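Local coordinates for protein ATP phosphoribosyltransferase regulatory subunit (Bacillus halodurans, PDB 3OD1) that is probably required, in complex with HisG, for the first step of histidine biosynthesis and may allow its feedback regulation by histidine, at residues K195-Y200 and D268-L273. Sequence-based numbering, arbitrary orientation.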
ATOM      1  N   LYS B 195      30.110  13.563   3.283  1.00 51.07           N
ATOM      2  CA  LYS B 195      31.012  13.151   2.203  1.00 54.86           C
ATOM      3  C   LYS B 195      31.856  14.310   1.682  1.00 56.42           C
ATOM      4  O   LYS B 195      32.191  14.386   0.500  1.00 62.53           O
ATOM      5  CB  LYS B 195      30.233  12.454   1.084  1.00 55.52           C
ATOM      6  CG  LYS B 195      29.468  11.252   1.610  1.00 53.08           C
ATOM      7  CD  LYS B 195      28.703  10.553   0.527  1.00 57.62           C
ATOM      8  CE  LYS B 195      27.717   9.561   1.120  1.00 54.02           C
ATOM      9  NZ  LYS B 195      28.380   8.480   1.884  1.00 48.58           N
ATOM     10  N   ASN B 196      32.211  15.202   2.596  1.00 50.58           N
ATOM     11  CA  ASN B 196      33.048  16.343   2.280  1.00 58.13           C
ATOM     12  C   ASN B 196      34.528  16.071   2.610  1.00 59.44           C
ATOM     13  O   ASN B 196      35.033  16.509   3.652  1.00 55.44           O
ATOM     14  CB  ASN B 196      32.527  17.561   3.045  1.00 58.38           C
ATOM     15  CG  ASN B 196      33.265  18.829   2.695  1.00 60.70           C
ATOM     16  OD1 ASN B 196      34.165  18.828   1.854  1.00 64.14           O
ATOM     17  ND2 ASN B 196      32.891  19.923   3.343  1.00 58.99           N
ATOM     18  N   TYR B 197      35.217  15.347   1.728  1.00 55.53           N
ATOM     19  CA  TYR B 197      36.625  15.011   1.948  1.00 58.41           C
ATOM     20  C   TYR B 197      37.496  16.259   1.896  1.00 60.02           C
ATOM     21  O   TYR B 197      38.502  16.361   2.602  1.00 57.98           O
ATOM     22  CB  TYR B 197      37.133  14.011   0.904  1.00 55.00           C
ATOM     23  CG  TYR B 197      36.470  12.646   0.914  1.00 55.73           C
ATOM     24  CD1 TYR B 197      35.382  12.372   1.739  1.00 46.47           C
ATOM     25  CD2 TYR B 197      36.938  11.626   0.081  1.00 54.06           C
ATOM     26  CE1 TYR B 197      34.781  11.114   1.731  1.00 47.90           C
ATOM     27  CE2 TYR B 197      36.351  10.376   0.070  1.00 49.65           C
ATOM     28  CZ  TYR B 197      35.270  10.125   0.889  1.00 52.27           C
ATOM     29  OH  TYR B 197      34.692   8.878   0.858  1.00 47.24           O
ATOM     30  N   VAL B 198      37.117  17.201   1.043  1.00 56.81           N
ATOM     31  CA  VAL B 198      37.866  18.440   0.909  1.00 60.99           C
ATOM     32  C   VAL B 198      37.898  19.163   2.250  1.00 61.32           C
ATOM     33  O   VAL B 198      38.962  19.537   2.741  1.00 62.30           O
ATOM     34  CB  VAL B 198      37.255  19.351  -0.179  1.00 62.76           C
ATOM     35  CG1 VAL B 198      37.961  20.692  -0.215  1.00 64.41           C
ATOM     36  CG2 VAL B 198      37.330  18.668  -1.539  1.00 61.36           C
ATOM     37  N   GLY B 199      36.723  19.346   2.845  1.00 65.49           N
ATOM     38  CA  GLY B 199      36.614  19.979   4.148  1.00 64.31           C
ATOM     39  C   GLY B 199      37.319  19.161   5.215  1.00 66.25           C
ATOM     40  O   GLY B 199      37.966  19.706   6.111  1.00 65.13           O
ATOM     41  N   TYR B 200      37.194  17.844   5.101  1.00 62.98           N
ATOM     42  CA  TYR B 200      37.798  16.907   6.035  1.00 60.77           C
ATOM     43  C   TYR B 200      39.320  17.020   6.044  1.00 65.70           C
ATOM     44  O   TYR B 200      39.932  17.099   7.115  1.00 65.68           O
ATOM     45  CB  TYR B 200      37.361  15.487   5.682  1.00 58.35           C
ATOM     46  CG  TYR B 200      37.965  14.382   6.519  1.00 57.90           C
ATOM     47  CD1 TYR B 200      37.231  13.767   7.527  1.00 56.98           C
ATOM     48  CD2 TYR B 200      39.253  13.924   6.274  1.00 58.71           C
ATOM     49  CE1 TYR B 200      37.767  12.740   8.276  1.00 53.63           C
ATOM     50  CE2 TYR B 200      39.800  12.901   7.021  1.00 55.92           C
ATOM     51  CZ  TYR B 200      39.054  12.316   8.021  1.00 54.89           C
ATOM     52  OH  TYR B 200      39.599  11.292   8.757  1.00 49.68           O
ATOM     53  N   ASP B 268      33.909   0.482   1.961  1.00 37.64           N
ATOM     54  CA  ASP B 268      34.079   1.925   2.042  1.00 33.42           C
ATOM     55  C   ASP B 268      34.053   2.350   3.496  1.00 39.51           C
ATOM     56  O   ASP B 268      32.999   2.680   4.043  1.00 38.78           O
ATOM     57  CB  ASP B 268      33.004   2.655   1.242  1.00 37.44           C
ATOM     58  CG  ASP B 268      33.142   4.165   1.327  1.00 41.60           C
ATOM     59  OD1 ASP B 268      34.164   4.650   1.862  1.00 42.65           O
ATOM     60  OD2 ASP B 268      32.228   4.868   0.854  1.00 44.65           O
ATOM     61  N   LEU B 269      35.223   2.323   4.125  1.00 34.53           N
ATOM     62  CA  LEU B 269      35.305   2.601   5.548  1.00 34.81           C
ATOM     63  C   LEU B 269      35.113   4.083   5.848  1.00 37.90           C
ATOM     64  O   LEU B 269      35.165   4.487   6.997  1.00 36.34           O
ATOM     65  CB  LEU B 269      36.618   2.071   6.136  1.00 42.30           C
ATOM     66  CG  LEU B 269      36.559   0.606   6.590  1.00 49.99           C
ATOM     67  CD1 LEU B 269      36.008  -0.274   5.494  1.00 55.16           C
ATOM     68  CD2 LEU B 269      37.927   0.093   7.056  1.00 47.04           C
ATOM     69  N   THR B 270      34.868   4.902   4.824  1.00 43.53           N
ATOM     70  CA  THR B 270      34.525   6.301   5.089  1.00 39.69           C
ATOM     71  C   THR B 270      33.018   6.452   5.316  1.00 41.12           C
ATOM     72  O   THR B 270      32.532   7.530   5.662  1.00 41.64           O
ATOM     73  CB  THR B 270      34.953   7.243   3.946  1.00 35.75           C
ATOM     74  OG1 THR B 270      34.082   7.069   2.830  1.00 40.53           O
ATOM     75  CG2 THR B 270      36.398   6.961   3.536  1.00 32.60           C
ATOM     76  N   LEU B 271      32.288   5.358   5.138  1.00 37.60           N
ATOM     77  CA  LEU B 271      30.829   5.420   5.125  1.00 35.77           C
ATOM     78  C   LEU B 271      30.263   5.735   6.503  1.00 40.60           C
ATOM     79  O   LEU B 271      30.467   4.983   7.451  1.00 40.02           O
ATOM     80  CB  LEU B 271      30.248   4.104   4.602  1.00 42.53           C
ATOM     81  CG  LEU B 271      28.734   4.058   4.379  1.00 45.80           C
ATOM     82  CD1 LEU B 271      28.315   5.020   3.261  1.00 44.83           C
ATOM     83  CD2 LEU B 271      28.298   2.639   4.066  1.00 41.50           C
ATOM     84  N   VAL B 272      29.564   6.862   6.604  1.00 37.95           N
ATOM     85  CA  VAL B 272      28.836   7.230   7.810  1.00 37.56           C
ATOM     86  C   VAL B 272      27.391   7.520   7.402  1.00 41.06           C
ATOM     87  O   VAL B 272      27.122   8.509   6.716  1.00 36.80           O
ATOM     88  CB  VAL B 272      29.435   8.491   8.468  1.00 42.28           C
ATOM     89  CG1 VAL B 272      28.526   8.999   9.612  1.00 40.43           C
ATOM     90  CG2 VAL B 272      30.867   8.232   8.961  1.00 43.56           C
ATOM     91  N   LEU B 273      26.459   6.654   7.791  1.00 39.40           N
ATOM     92  CA  LEU B 273      25.077   6.786   7.310  1.00 30.95           C
ATOM     93  C   LEU B 273      24.259   7.722   8.194  1.00 38.06           C
ATOM     94  O   LEU B 273      23.190   8.182   7.810  1.00 35.32           O
ATOM     95  CB  LEU B 273      24.393   5.411   7.213  1.00 32.91           C
ATOM     96  CG  LEU B 273      24.801   4.408   6.115  1.00 36.10           C
ATOM     97  CD1 LEU B 273      23.949   3.144   6.206  1.00 38.31           C
ATOM     98  CD2 LEU B 273      24.660   5.009   4.727  1.00 37.73           C
TER
HETATM   99  O   HOH W   1      29.150   8.947   4.588  1.00 40.15           O
HETATM  100  O   HOH W   2      31.205   7.579   1.797  1.00 41.98           O
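With chi1 at -64°, Tyr-197 carries its ring beside its own backbone N and anti to the carbonyl carbon, which sends the phenol oxygen to Thr-270, whose OG1 sits between backbone N and carbonyl carbon (chi1 74°). The two side chains cross at about a right angle, and OH of Tyr-197 lies 2.7 Å from OG1 of Thr-270, a distance suited to a hydrogen bond, although the phenol proton may have another acceptor. OG1 of Thr-270 in turn donates to OD1 of Asp-268 over 2.6 Å, on the syn side and 20° out of the carboxylate plane. OD1 of Asp-268 also accepts from Thr-270 N at 3.1 Å, from above the plane, forming an Asx turn within the type I turn Asp-268 to Leu-271. Two donors from one residue thus fix the threonine against the carboxylate, and the bond to Asp-268 OD1 sets the direction of the threonine hydroxyl proton, so that OG1 is placed to accept from Tyr-197 OH.

Lys-195 runs extended until its last torsion bends, bringing NZ alongside Leu-271, 3.7 Å from CD1. Its ammonium reaches the loop through two waters: one, 2.9 Å from Lys-195 NZ, also accepts from Val-272 N; the other donates to OD2 of Asp-268. With NZ of Lys-195 and OD2 of Asp-268 5.4 Å apart, the charges are bridged by water and do not touch.

Lys-195, at positive phi, is the C-prime residue of the Schellman motif ending helix 182-193, while Asn-196 N-caps helix 197-206, its OD1 accepting from Gly-199 N (2.8 Å). The contact therefore joins this helix-to-helix corner to the loop between strands 265-268 and 281-286. Arg-224 of edge strand 224-225 forms a salt bridge with Asp-268 and touches Tyr-197 and Thr-270, while Leu-271 packs on strand 281-286 and Val-272 on helix 182-193.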